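Local coordinates for 6-phosphogluconate dehydrogenase, NAD-binding (Mycolicibacterium smegmatis MC2 155, PDB 6SMT), which acts as an S-enantioselective imine reductase that binds NADPH and probably uses it as the reductant, at residues B[119-127]-B[140-151]; B[12-22]-B[63-74]. All coordinates share one frame; numbering follows the deposited sequence. Where two conformers were deposited one is given.

Contact 1 (B[119-127]-B[140-151]); sequences GRYLDGAIM and ILFAGPQALFDE. With NDP (NADPH dihydro-nicotinamide-adenine-dinucleotide phosphate), chain L; 2EH ((2S)-2-ethylhexan-1-ol), chain N.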
loop_
_atom_site.group_PDB
_atom_site.type_symbol
_atom_site.label_atom_id
_atom_site.label_comp_id
_atom_site.label_asym_id
_atom_site.label_seq_id
_atom_site.Cartn_x
_atom_site.Cartn_y
_atom_site.Cartn_z
ATOM N N GLY B 119 23.940 0.782 -32.233
ATOM C CA GLY B 119 22.793 -0.048 -31.793
ATOM C C GLY B 119 21.516 0.773 -31.722
ATOM O O GLY B 119 21.522 2.029 -31.878
ATOM N N ARG B 120 20.424 0.081 -31.433
ATOM C CA ARG B 120 19.033 0.591 -31.233
ATOM C C ARG B 120 18.742 0.325 -29.745
ATOM O O ARG B 120 19.349 -0.640 -29.206
ATOM C CB ARG B 120 18.177 -0.155 -32.268
ATOM C CG ARG B 120 18.395 0.366 -33.699
ATOM C CD ARG B 120 17.413 -0.165 -34.717
ATOM N NE ARG B 120 17.490 -1.596 -34.780
ATOM C CZ ARG B 120 16.574 -2.381 -35.322
ATOM N NH1 ARG B 120 15.479 -1.849 -35.811
ATOM N NH2 ARG B 120 16.757 -3.685 -35.359
ATOM N N TYR B 121 17.941 1.174 -29.109
ATOM C CA TYR B 121 17.665 0.972 -27.668
ATOM C C TYR B 121 16.203 1.127 -27.390
ATOM O O TYR B 121 15.578 2.095 -27.840
ATOM C CB TYR B 121 18.452 1.994 -26.835
ATOM C CG TYR B 121 18.328 1.799 -25.346
ATOM C CD1 TYR B 121 18.977 0.778 -24.703
ATOM C CD2 TYR B 121 17.584 2.648 -24.592
ATOM C CE1 TYR B 121 18.893 0.623 -23.348
ATOM C CE2 TYR B 121 17.510 2.535 -23.218
ATOM C CZ TYR B 121 18.108 1.467 -22.585
ATOM O OH TYR B 121 18.050 1.303 -21.217
ATOM N N LEU B 122 15.670 0.234 -26.566
ATOM C CA LEU B 122 14.400 0.475 -25.854
ATOM C C LEU B 122 14.735 0.489 -24.380
ATOM O O LEU B 122 15.567 -0.321 -23.934
ATOM C CB LEU B 122 13.308 -0.558 -26.101
ATOM C CG LEU B 122 12.855 -0.649 -27.518
ATOM C CD1 LEU B 122 11.945 -1.881 -27.677
ATOM C CD2 LEU B 122 12.110 0.600 -27.923
ATOM N N ASP B 123 14.058 1.276 -23.564
ATOM C CA ASP B 123 14.140 1.158 -22.103
ATOM C C ASP B 123 12.896 0.451 -21.616
ATOM O O ASP B 123 11.792 0.679 -22.151
ATOM C CB ASP B 123 14.218 2.535 -21.427
ATOM C CG ASP B 123 14.746 2.353 -19.991
ATOM O OD1 ASP B 123 15.876 1.786 -19.851
ATOM O OD2 ASP B 123 13.976 2.648 -18.992
ATOM N N GLY B 124 13.033 -0.439 -20.651
ATOM C CA GLY B 124 11.884 -1.145 -20.100
ATOM C C GLY B 124 11.940 -1.232 -18.591
ATOM O O GLY B 124 12.977 -1.004 -17.995
ATOM N N ALA B 125 10.781 -1.387 -17.992
ATOM C CA ALA B 125 10.621 -1.485 -16.548
ATOM C C ALA B 125 9.672 -2.644 -16.269
ATOM O O ALA B 125 8.501 -2.638 -16.704
ATOM C CB ALA B 125 10.091 -0.224 -15.982
ATOM N N ILE B 126 10.173 -3.620 -15.548
ATOM C CA ILE B 126 9.404 -4.800 -15.112
ATOM C C ILE B 126 8.699 -4.485 -13.804
ATOM O O ILE B 126 9.340 -4.067 -12.831
ATOM C CB ILE B 126 10.319 -6.028 -14.935
ATOM C CG1 ILE B 126 11.117 -6.333 -16.216
ATOM C CG2 ILE B 126 9.479 -7.242 -14.473
ATOM C CD1 ILE B 126 12.283 -7.219 -15.934
ATOM N N MET B 127 7.369 -4.572 -13.792
ATOM C CA MET B 127 6.541 -4.081 -12.688
ATOM C C MET B 127 5.941 -5.204 -11.857
ATOM O O MET B 127 5.056 -4.922 -11.014
ATOM C CB MET B 127 5.427 -3.198 -13.264
ATOM C CG MET B 127 5.964 -2.060 -14.110
ATOM S SD MET B 127 7.293 -1.112 -13.471
ATOM C CE MET B 127 6.738 -0.728 -11.827
ATOM N N ILE B 140 5.360 -5.427 -18.172
ATOM C CA ILE B 140 6.633 -4.758 -18.520
ATOM C C ILE B 140 6.244 -3.540 -19.338
ATOM O O ILE B 140 5.464 -3.622 -20.322
ATOM C CB ILE B 140 7.624 -5.689 -19.225
ATOM C CG1 ILE B 140 7.800 -7.010 -18.484
ATOM C CG2 ILE B 140 8.944 -4.927 -19.361
ATOM C CD1 ILE B 140 8.711 -7.969 -19.197
ATOM N N LEU B 141 6.789 -2.389 -18.959
ATOM C CA LEU B 141 6.576 -1.110 -19.670
ATOM C C LEU B 141 7.789 -0.828 -20.545
ATOM O O LEU B 141 8.953 -1.125 -20.133
ATOM C CB LEU B 141 6.419 0.047 -18.669
ATOM C CG LEU B 141 5.491 -0.223 -17.535
ATOM C CD1 LEU B 141 5.391 1.032 -16.682
ATOM C CD2 LEU B 141 4.142 -0.602 -18.008
ATOM N N PHE B 142 7.584 -0.173 -21.691
ATOM C CA PHE B 142 8.690 0.099 -22.622
ATOM C C PHE B 142 8.537 1.493 -23.150
ATOM O O PHE B 142 7.464 2.022 -23.327
ATOM C CB PHE B 142 8.651 -0.853 -23.836
ATOM C CG PHE B 142 8.870 -2.300 -23.482
ATOM C CD1 PHE B 142 7.795 -3.065 -23.078
ATOM C CD2 PHE B 142 10.108 -2.884 -23.554
ATOM C CE1 PHE B 142 7.963 -4.370 -22.675
ATOM C CE2 PHE B 142 10.267 -4.226 -23.198
ATOM C CZ PHE B 142 9.192 -4.949 -22.792
ATOM N N ALA B 143 9.695 2.069 -23.483
ATOM C CA ALA B 143 9.789 3.421 -24.076
ATOM C C ALA B 143 10.924 3.475 -25.104
ATOM O O ALA B 143 11.951 2.812 -24.954
ATOM C CB ALA B 143 9.979 4.492 -23.025
ATOM N N GLY B 144 10.705 4.280 -26.138
ATOM C CA GLY B 144 11.633 4.415 -27.259
ATOM C C GLY B 144 10.878 4.296 -28.566
ATOM O O GLY B 144 9.646 4.380 -28.570
ATOM N N PRO B 145 11.594 4.143 -29.678
ATOM C CA PRO B 145 10.868 4.184 -30.960
ATOM C C PRO B 145 9.776 3.137 -31.076
ATOM O O PRO B 145 10.040 1.978 -30.854
ATOM C CB PRO B 145 12.014 3.923 -31.926
ATOM C CG PRO B 145 13.206 4.491 -31.250
ATOM C CD PRO B 145 13.037 4.142 -29.778
ATOM N N GLN B 146 8.570 3.546 -31.458
ATOM C CA GLN B 146 7.408 2.640 -31.564
ATOM C C GLN B 146 7.683 1.507 -32.510
ATOM O O GLN B 146 7.420 0.345 -32.178
ATOM C CB GLN B 146 6.117 3.351 -31.940
ATOM C CG GLN B 146 4.908 2.449 -31.733
ATOM C CD GLN B 146 3.597 3.186 -31.961
ATOM O OE1 GLN B 146 3.597 4.353 -32.403
ATOM N NE2 GLN B 146 2.495 2.494 -31.709
ATOM N N ALA B 147 8.322 1.772 -33.624
ATOM C CA ALA B 147 8.565 0.703 -34.602
ATOM C C ALA B 147 9.512 -0.323 -34.056
ATOM O O ALA B 147 9.424 -1.485 -34.450
ATOM C CB ALA B 147 9.193 1.327 -35.838
ATOM N N LEU B 148 10.445 0.089 -33.203
ATOM C CA LEU B 148 11.441 -0.846 -32.636
ATOM C C LEU B 148 10.737 -1.724 -31.609
ATOM O O LEU B 148 10.963 -2.968 -31.557
ATOM C CB LEU B 148 12.564 -0.013 -32.026
ATOM C CG LEU B 148 13.671 -0.807 -31.372
ATOM C CD1 LEU B 148 14.359 -1.618 -32.442
ATOM C CD2 LEU B 148 14.646 0.167 -30.716
ATOM N N PHE B 149 9.853 -1.174 -30.774
ATOM C CA PHE B 149 9.011 -1.992 -29.912
ATOM C C PHE B 149 8.217 -3.011 -30.761
ATOM O O PHE B 149 8.165 -4.163 -30.439
ATOM C CB PHE B 149 8.107 -1.095 -29.088
ATOM C CG PHE B 149 7.077 -1.861 -28.321
ATOM C CD1 PHE B 149 7.384 -2.512 -27.130
ATOM C CD2 PHE B 149 5.777 -1.885 -28.757
ATOM C CE1 PHE B 149 6.422 -3.234 -26.442
ATOM C CE2 PHE B 149 4.808 -2.551 -28.074
ATOM C CZ PHE B 149 5.134 -3.270 -26.938
ATOM N N ASP B 150 7.603 -2.527 -31.828
ATOM C CA ASP B 150 6.776 -3.433 -32.655
ATOM C C ASP B 150 7.638 -4.554 -33.257
ATOM O O ASP B 150 7.129 -5.700 -33.352
ATOM C CB ASP B 150 6.082 -2.620 -33.754
ATOM C CG ASP B 150 5.101 -1.617 -33.182
ATOM O OD1 ASP B 150 4.503 -1.833 -32.095
ATOM O OD2 ASP B 150 4.831 -0.648 -33.898
ATOM N N GLU B 151 8.843 -4.268 -33.661
ATOM C CA GLU B 151 9.812 -5.230 -34.259
ATOM C C GLU B 151 10.041 -6.388 -33.300
ATOM O O GLU B 151 10.185 -7.553 -33.746
ATOM C CB GLU B 151 11.118 -4.566 -34.650
ATOM C CG GLU B 151 12.224 -5.508 -35.092
ATOM C CD GLU B 151 13.498 -4.818 -35.570
ATOM O OE1 GLU B 151 13.470 -3.561 -35.779
ATOM O OE2 GLU B 151 14.494 -5.541 -35.733
HETATM P PA NDP L . 19.753 -7.116 -8.531
HETATM O O1A NDP L . 19.016 -5.819 -8.692
HETATM O O2A NDP L . 20.170 -7.581 -7.171
HETATM O O5B NDP L . 20.997 -7.105 -9.514
HETATM C C5B NDP L . 21.846 -8.267 -9.501
HETATM C C4B NDP L . 22.460 -8.421 -10.869
HETATM O O4B NDP L . 23.247 -7.247 -11.219
HETATM C C3B NDP L . 23.448 -9.604 -10.923
HETATM O O3B NDP L . 23.464 -10.189 -12.212
HETATM C C2B NDP L . 24.757 -8.902 -10.632
HETATM O O2B NDP L . 25.959 -9.534 -11.061
HETATM C C1B NDP L . 24.561 -7.685 -11.514
HETATM N N9A NDP L . 25.484 -6.588 -11.243
HETATM C C8A NDP L . 25.541 -5.775 -10.135
HETATM N N7A NDP L . 26.485 -4.866 -10.222
HETATM C C5A NDP L . 27.097 -5.092 -11.444
HETATM C C6A NDP L . 28.202 -4.504 -12.112
HETATM N N6A NDP L . 28.857 -3.435 -11.668
HETATM N N1A NDP L . 28.543 -5.021 -13.312
HETATM C C2A NDP L . 27.867 -6.061 -13.808
HETATM N N3A NDP L . 26.834 -6.710 -13.259
HETATM C C4A NDP L . 26.512 -6.189 -12.069
HETATM O O3 NDP L . 18.962 -8.362 -9.157
HETATM P PN NDP L . 17.527 -8.745 -9.632
HETATM O O1N NDP L . 17.663 -9.886 -10.538
HETATM O O2N NDP L . 16.649 -8.903 -8.442
HETATM O O5D NDP L . 16.965 -7.449 -10.398
HETATM C C5D NDP L . 17.538 -7.027 -11.630
HETATM C C4D NDP L . 16.811 -5.766 -12.032
HETATM O O4D NDP L . 15.421 -6.114 -12.258
HETATM C C3D NDP L . 16.827 -4.617 -11.014
HETATM O O3D NDP L . 17.021 -3.346 -11.623
HETATM C C2D NDP L . 15.440 -4.699 -10.402
HETATM O O2D NDP L . 14.928 -3.479 -9.873
HETATM C C1D NDP L . 14.583 -5.215 -11.527
HETATM N N1N NDP L . 13.396 -5.972 -11.081
HETATM C C2N NDP L . 13.531 -7.032 -10.224
HETATM C C3N NDP L . 12.454 -7.689 -9.732
HETATM C C7N NDP L . 12.574 -8.827 -8.799
HETATM O O7N NDP L . 11.496 -9.309 -8.384
HETATM N N7N NDP L . 13.745 -9.332 -8.448
HETATM C C4N NDP L . 11.115 -7.257 -10.079
HETATM C C5N NDP L . 11.027 -6.173 -11.035
HETATM C C6N NDP L . 12.103 -5.600 -11.526
HETATM P P2B NDP L . 26.566 -10.691 -10.092
HETATM O O1X NDP L . 28.001 -10.896 -10.664
HETATM O O2X NDP L . 26.617 -10.097 -8.687
HETATM O O3X NDP L . 25.719 -11.899 -10.131
HETATM C C7 2EH N . 9.860 -4.322 -7.344
HETATM C C8 2EH N . 7.804 -5.190 -8.494
HETATM C C9 2EH N . 7.200 -3.810 -8.689
HETATM C C12 2EH N . 9.581 -6.923 -5.601
HETATM C C7A 2EH N . 8.682 -5.292 -7.267
HETATM O O7C 2EH N . 11.092 -4.763 -7.917
HETATM C CBA 2EH N . 9.015 -6.727 -6.948
HETATM C CCA 2EH N . 9.335 -8.255 -5.014
HETATM C CCB 2EH N . 9.490 -8.179 -3.499
#

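Contact 2 (B[12-22]-B[63-74]); sequences TVTVLGLGPMG and AIAASDLALVNV. With NDP (NADPH dihydro-nicotinamide-adenine-dinucleotide phosphate), chain L.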
loop_
_atom_site.group_PDB
_atom_site.type_symbol
_atom_site.label_atom_id
_atom_site.label_comp_id
_atom_site.label_asym_id
_atom_site.label_seq_id
_atom_site.Cartn_x
_atom_site.Cartn_y
_atom_site.Cartn_z
ATOM N N THR B 12 16.710 -14.993 -31.669
ATOM C CA THR B 12 17.913 -15.036 -30.827
ATOM C C THR B 12 17.809 -13.913 -29.831
ATOM O O THR B 12 17.490 -12.777 -30.221
ATOM C CB THR B 12 19.194 -14.940 -31.617
ATOM O OG1 THR B 12 19.201 -13.805 -32.500
ATOM C CG2 THR B 12 19.348 -16.221 -32.410
ATOM N N VAL B 13 17.962 -14.274 -28.555
ATOM C CA VAL B 13 17.935 -13.317 -27.413
ATOM C C VAL B 13 19.131 -13.570 -26.519
ATOM O O VAL B 13 19.458 -14.705 -26.200
ATOM C CB VAL B 13 16.617 -13.392 -26.636
ATOM C CG1 VAL B 13 16.543 -12.220 -25.670
ATOM C CG2 VAL B 13 15.403 -13.418 -27.570
ATOM N N THR B 14 19.757 -12.502 -26.071
ATOM C CA THR B 14 20.793 -12.553 -25.048
ATOM C C THR B 14 20.254 -11.917 -23.772
ATOM O O THR B 14 19.584 -10.874 -23.846
ATOM C CB THR B 14 22.070 -11.834 -25.438
ATOM O OG1 THR B 14 22.636 -12.623 -26.501
ATOM C CG2 THR B 14 23.089 -11.731 -24.337
ATOM N N VAL B 15 20.467 -12.547 -22.634
ATOM C CA VAL B 15 20.213 -11.933 -21.308
ATOM C C VAL B 15 21.548 -11.693 -20.651
ATOM O O VAL B 15 22.310 -12.614 -20.444
ATOM C CB VAL B 15 19.289 -12.782 -20.435
ATOM C CG1 VAL B 15 19.010 -12.060 -19.141
ATOM C CG2 VAL B 15 17.984 -13.088 -21.139
ATOM N N LEU B 16 21.826 -10.462 -20.260
ATOM C CA LEU B 16 22.998 -10.017 -19.487
ATOM C C LEU B 16 22.490 -9.660 -18.089
ATOM O O LEU B 16 21.716 -8.692 -17.950
ATOM C CB LEU B 16 23.732 -8.857 -20.144
ATOM C CG LEU B 16 24.201 -9.141 -21.567
ATOM C CD1 LEU B 16 23.327 -8.529 -22.609
ATOM C CD2 LEU B 16 25.653 -8.703 -21.830
ATOM N N GLY B 17 22.938 -10.405 -17.107
ATOM C CA GLY B 17 22.540 -10.267 -15.735
ATOM C C GLY B 17 21.673 -11.426 -15.303
ATOM O O GLY B 17 20.590 -11.663 -15.874
ATOM N N LEU B 18 22.204 -12.263 -14.389
ATOM C CA LEU B 18 21.608 -13.537 -13.973
ATOM C C LEU B 18 21.370 -13.524 -12.483
ATOM O O LEU B 18 21.527 -14.598 -11.809
ATOM C CB LEU B 18 22.428 -14.757 -14.489
ATOM C CG LEU B 18 22.649 -14.793 -15.974
ATOM C CD1 LEU B 18 23.505 -16.023 -16.333
ATOM C CD2 LEU B 18 21.336 -14.853 -16.748
ATOM N N GLY B 19 20.967 -12.408 -11.899
ATOM C CA GLY B 19 20.287 -12.444 -10.601
ATOM C C GLY B 19 18.934 -13.107 -10.745
ATOM O O GLY B 19 18.614 -13.635 -11.773
ATOM N N PRO B 20 18.101 -13.026 -9.714
ATOM C CA PRO B 20 16.825 -13.755 -9.711
ATOM C C PRO B 20 15.957 -13.356 -10.878
ATOM O O PRO B 20 15.345 -14.216 -11.509
ATOM C CB PRO B 20 16.179 -13.489 -8.377
ATOM C CG PRO B 20 17.132 -12.624 -7.664
ATOM C CD PRO B 20 18.387 -12.391 -8.428
ATOM N N MET B 21 15.901 -12.063 -11.200
ATOM C CA MET B 21 15.043 -11.679 -12.321
ATOM C C MET B 21 15.657 -12.081 -13.665
ATOM O O MET B 21 14.933 -12.522 -14.561
ATOM C CB MET B 21 14.719 -10.190 -12.234
ATOM C CG MET B 21 13.847 -9.701 -13.384
ATOM S SD MET B 21 12.251 -10.527 -13.588
ATOM C CE MET B 21 11.295 -9.772 -12.327
ATOM N N GLY B 22 16.973 -11.984 -13.803
ATOM C CA GLY B 22 17.574 -12.389 -15.064
ATOM C C GLY B 22 17.416 -13.866 -15.274
ATOM O O GLY B 22 17.230 -14.335 -16.422
ATOM N N ALA B 63 28.455 -12.104 -25.880
ATOM C CA ALA B 63 27.019 -12.340 -25.561
ATOM C C ALA B 63 26.136 -11.523 -26.507
ATOM O O ALA B 63 25.196 -12.079 -27.060
ATOM C CB ALA B 63 26.806 -12.027 -24.114
ATOM N N ILE B 64 26.386 -10.235 -26.615
ATOM C CA ILE B 64 25.558 -9.340 -27.447
ATOM C C ILE B 64 25.698 -9.731 -28.927
ATOM O O ILE B 64 24.725 -9.834 -29.661
ATOM C CB ILE B 64 25.881 -7.875 -27.131
ATOM C CG1 ILE B 64 25.344 -7.573 -25.736
ATOM C CG2 ILE B 64 25.294 -6.979 -28.194
ATOM C CD1 ILE B 64 25.737 -6.259 -25.235
ATOM N N ALA B 65 26.930 -10.082 -29.344
ATOM C CA ALA B 65 27.107 -10.451 -30.767
ATOM C C ALA B 65 26.397 -11.723 -31.145
ATOM O O ALA B 65 26.173 -11.938 -32.367
ATOM C CB ALA B 65 28.602 -10.582 -31.052
ATOM N N ALA B 66 25.978 -12.563 -30.194
ATOM C CA ALA B 66 25.313 -13.839 -30.468
ATOM C C ALA B 66 23.871 -13.661 -30.940
ATOM O O ALA B 66 23.292 -14.602 -31.502
ATOM C CB ALA B 66 25.375 -14.695 -29.275
ATOM N N SER B 67 23.236 -12.511 -30.666
ATOM C CA SER B 67 21.797 -12.358 -30.816
ATOM C C SER B 67 21.341 -11.059 -31.480
ATOM O O SER B 67 22.035 -10.057 -31.426
ATOM C CB SER B 67 21.115 -12.465 -29.442
ATOM O OG SER B 67 21.523 -13.630 -28.708
ATOM N N ASP B 68 20.132 -11.066 -31.952
ATOM C CA ASP B 68 19.533 -9.845 -32.545
ATOM C C ASP B 68 19.056 -8.892 -31.450
ATOM O O ASP B 68 19.047 -7.681 -31.703
ATOM C CB ASP B 68 18.363 -10.201 -33.434
ATOM C CG ASP B 68 18.768 -11.000 -34.671
ATOM O OD1 ASP B 68 19.915 -10.846 -35.090
ATOM O OD2 ASP B 68 17.895 -11.663 -35.184
ATOM N N LEU B 69 18.821 -9.391 -30.248
ATOM C CA LEU B 69 18.173 -8.651 -29.132
ATOM C C LEU B 69 18.893 -8.983 -27.875
ATOM O O LEU B 69 19.053 -10.173 -27.589
ATOM C CB LEU B 69 16.710 -9.081 -29.058
ATOM C CG LEU B 69 15.884 -8.468 -27.948
ATOM C CD1 LEU B 69 15.747 -6.966 -28.164
ATOM C CD2 LEU B 69 14.497 -9.069 -27.885
ATOM N N ALA B 70 19.297 -7.988 -27.105
ATOM C CA ALA B 70 19.993 -8.136 -25.837
ATOM C C ALA B 70 19.190 -7.452 -24.709
ATOM O O ALA B 70 18.830 -6.295 -24.906
ATOM C CB ALA B 70 21.383 -7.600 -25.827
ATOM N N LEU B 71 18.869 -8.194 -23.659
ATOM C CA LEU B 71 18.189 -7.645 -22.479
ATOM C C LEU B 71 19.206 -7.462 -21.382
ATOM O O LEU B 71 19.963 -8.448 -21.087
ATOM C CB LEU B 71 17.091 -8.598 -21.997
ATOM C CG LEU B 71 16.150 -9.089 -23.068
ATOM C CD1 LEU B 71 15.072 -9.982 -22.444
ATOM C CD2 LEU B 71 15.515 -7.983 -23.860
ATOM N N VAL B 72 19.308 -6.293 -20.758
ATOM C CA VAL B 72 20.270 -6.030 -19.683
ATOM C C VAL B 72 19.530 -5.846 -18.351
ATOM O O VAL B 72 18.790 -4.890 -18.194
ATOM C CB VAL B 72 21.192 -4.855 -19.993
ATOM C CG1 VAL B 72 22.270 -4.815 -18.961
ATOM C CG2 VAL B 72 21.742 -4.891 -21.427
ATOM N N ASN B 73 19.640 -6.838 -17.478
ATOM C CA ASN B 73 18.816 -6.935 -16.254
ATOM C C ASN B 73 19.729 -7.009 -15.048
ATOM O O ASN B 73 20.039 -8.135 -14.595
ATOM C CB ASN B 73 17.839 -8.087 -16.376
ATOM C CG ASN B 73 16.896 -8.206 -15.200
ATOM O OD1 ASN B 73 16.979 -9.182 -14.441
ATOM N ND2 ASN B 73 16.048 -7.189 -14.999
ATOM N N VAL B 74 20.194 -5.871 -14.570
ATOM C CA VAL B 74 21.157 -5.768 -13.474
ATOM C C VAL B 74 20.686 -4.692 -12.499
ATOM O O VAL B 74 19.652 -4.063 -12.714
ATOM C CB VAL B 74 22.569 -5.540 -14.023
ATOM C CG1 VAL B 74 23.083 -6.753 -14.770
ATOM C CG2 VAL B 74 22.641 -4.298 -14.861
HETATM P PA NDP L . 19.753 -7.116 -8.531
HETATM O O1A NDP L . 19.016 -5.819 -8.692
HETATM O O2A NDP L . 20.170 -7.581 -7.171
HETATM O O5B NDP L . 20.997 -7.105 -9.514
HETATM C C5B NDP L . 21.846 -8.267 -9.501
HETATM C C4B NDP L . 22.460 -8.421 -10.869
HETATM O O4B NDP L . 23.247 -7.247 -11.219
HETATM C C3B NDP L . 23.448 -9.604 -10.923
HETATM O O3B NDP L . 23.464 -10.189 -12.212
HETATM C C2B NDP L . 24.757 -8.902 -10.632
HETATM O O2B NDP L . 25.959 -9.534 -11.061
HETATM C C1B NDP L . 24.561 -7.685 -11.514
HETATM N N9A NDP L . 25.484 -6.588 -11.243
HETATM C C8A NDP L . 25.541 -5.775 -10.135
HETATM N N7A NDP L . 26.485 -4.866 -10.222
HETATM C C5A NDP L . 27.097 -5.092 -11.444
HETATM C C6A NDP L . 28.202 -4.504 -12.112
HETATM N N6A NDP L . 28.857 -3.435 -11.668
HETATM N N1A NDP L . 28.543 -5.021 -13.312
HETATM C C2A NDP L . 27.867 -6.061 -13.808
HETATM N N3A NDP L . 26.834 -6.710 -13.259
HETATM C C4A NDP L . 26.512 -6.189 -12.069
HETATM O O3 NDP L . 18.962 -8.362 -9.157
HETATM P PN NDP L . 17.527 -8.745 -9.632
HETATM O O1N NDP L . 17.663 -9.886 -10.538
HETATM O O2N NDP L . 16.649 -8.903 -8.442
HETATM O O5D NDP L . 16.965 -7.449 -10.398
HETATM C C5D NDP L . 17.538 -7.027 -11.630
HETATM C C4D NDP L . 16.811 -5.766 -12.032
HETATM O O4D NDP L . 15.421 -6.114 -12.258
HETATM C C3D NDP L . 16.827 -4.617 -11.014
HETATM O O3D NDP L . 17.021 -3.346 -11.623
HETATM C C2D NDP L . 15.440 -4.699 -10.402
HETATM O O2D NDP L . 14.928 -3.479 -9.873
HETATM C C1D NDP L . 14.583 -5.215 -11.527
HETATM N N1N NDP L . 13.396 -5.972 -11.081
HETATM C C2N NDP L . 13.531 -7.032 -10.224
HETATM C C3N NDP L . 12.454 -7.689 -9.732
HETATM C C7N NDP L . 12.574 -8.827 -8.799
HETATM O O7N NDP L . 11.496 -9.309 -8.384
HETATM N N7N NDP L . 13.745 -9.332 -8.448
HETATM C C4N NDP L . 11.115 -7.257 -10.079
HETATM C C5N NDP L . 11.027 -6.173 -11.035
HETATM C C6N NDP L . 12.103 -5.600 -11.526
HETATM P P2B NDP L . 26.566 -10.691 -10.092
HETATM O O1X NDP L . 28.001 -10.896 -10.664
HETATM O O2X NDP L . 26.617 -10.097 -8.687
HETATM O O3X NDP L . 25.719 -11.899 -10.131
HETATM O O HOH W 1 15.995 -12.979 -33.762
HETATM O O HOH W 2 21.236 -16.314 -28.687
HETATM O O HOH W 3 19.309 -10.306 -12.744
#

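Contact 1 (B[119-127]-B[140-151])
With CG set beside the backbone N (chi1 -74°) and the chain bent at chi3, Arg120, in one of its two conformers, turns its guanidinium toward Glu151, whose own chain runs out extended from the helix with CG anti to N (chi1 172°). The two meet where an antiparallel strand pair of the Rossmann-type sheet gives way to a helix, strand 120-126 lying against strand 140-143 and helix 146-151. In that conformer the salt bridge is end-on and twofold: Arg120 NH1 reaches Glu151 OE1 at 2.6 Å and Arg120 NH2 reaches Glu151 OE2 at 3.0 Å, both on the syn side of the carboxylate, with the two planes turned 45° apart. Leu148 CD1 then lies over one face of the guanidinium, toward its rim, while Leu148 CD2 packs on Leu122 CG at 3.8 Å. Leu122 passes Leu148 in the opposite direction and brings CD1 to Phe149 CA, one of the points where the helix packs on the strand.

Along the strands, Asp123 and Ala143 exchange two backbone hydrogen bonds, as do Ala125 and Leu141. Between these pairs Gly124 faces Phe142, whose ring lies obliquely to Gly124 CA. Tyr121 OH donates to the anti lone pair of Asp123 OD1 (2.6 Å), bracing the carboxylate from within the strand. Leu141 also packs on His210 of the second subunit.

At the cofactor end, Ile126 and Ile140 lie side by side, pointing the same way. Ile126 O comes within 3.2 Å of C5N of the NADPH nicotinamide, and Met127 O lies 3.4 Å from C9 of the bound 2-ethylhexanol.

Contact 2 (B[12-22]-B[63-74])
Ala63 turns its carbonyl toward Thr14: Thr14 OG1 donates to Ala63 O at 2.7 Å from above the carbonyl plane, while Ala66 N reaches that oxygen from the opposite face. One residue on, Ile64 CG1 packs on Leu16 CD1 at 3.8 Å, the two side chains crossing at about a right angle. Ser67 OG lies close to Thr14 OG1, and Asp68 N donates to Thr12 OG1 (2.9 Å), which chi1 of 52° places between the backbone N and the carbonyl carbon. From Leu69 the chain runs parallel to strand 12-16. Leu69 O accepts from Thr14 N, and Leu71 bonds through its N to Thr14 O and through its O to Leu16 N. On the other face of the sheet from Leu71, Ala70 CB and Val72 CG2 both meet Leu16 CD1.

Asn73 N closes the pairing on Leu16 O (2.8 Å). With CG anti to N (chi1 -176°), its side chain crosses that of Met21 at about a right angle, Asn73 OD1 lying 3.3 Å from Met21 CB; ND2 bonds Leu99 O and, weakly, O4D of NADPH. Val74 CG1 packs against Gly17 CA (3.7 Å) in the glycine-rich turn, consistent with a Rossmann GxGxxG motif, after which Met21 N donates to phosphate oxygen O1N of NADPH (2.9 Å). The parallel pair lies between strand 35-39, beside strand 12-16, and strand 95-98, beside strand 69-72; helix 20-31 packs on Val15, and helix 77-87 touches Leu16, Ile64 and Val74.

Overall arrangement
Contacts 1 and 2 belong to one mixed sheet of the NAD-binding domain, their centres about 15 Å apart. Contact 2 comes first along the chain and joins strands 12-16 and 69-72; strand 95-98 then separates it from contact 1, where strand 139-143 runs antiparallel to strand 120-126. The two converge at the cofactor: Ile126 CG2 of contact 1 packs on Met21 CE of contact 2 at 3.8 Å, and both contacts touch the same NADPH. Contact 2 meets a phosphate oxygen, the sugars and, through Met21, the nicotinamide, which contact 1 also borders, along with the bound 2-ethylhexanol. Ser243 of the second subunit also bonds the cofactor, so the site is completed by the dimer.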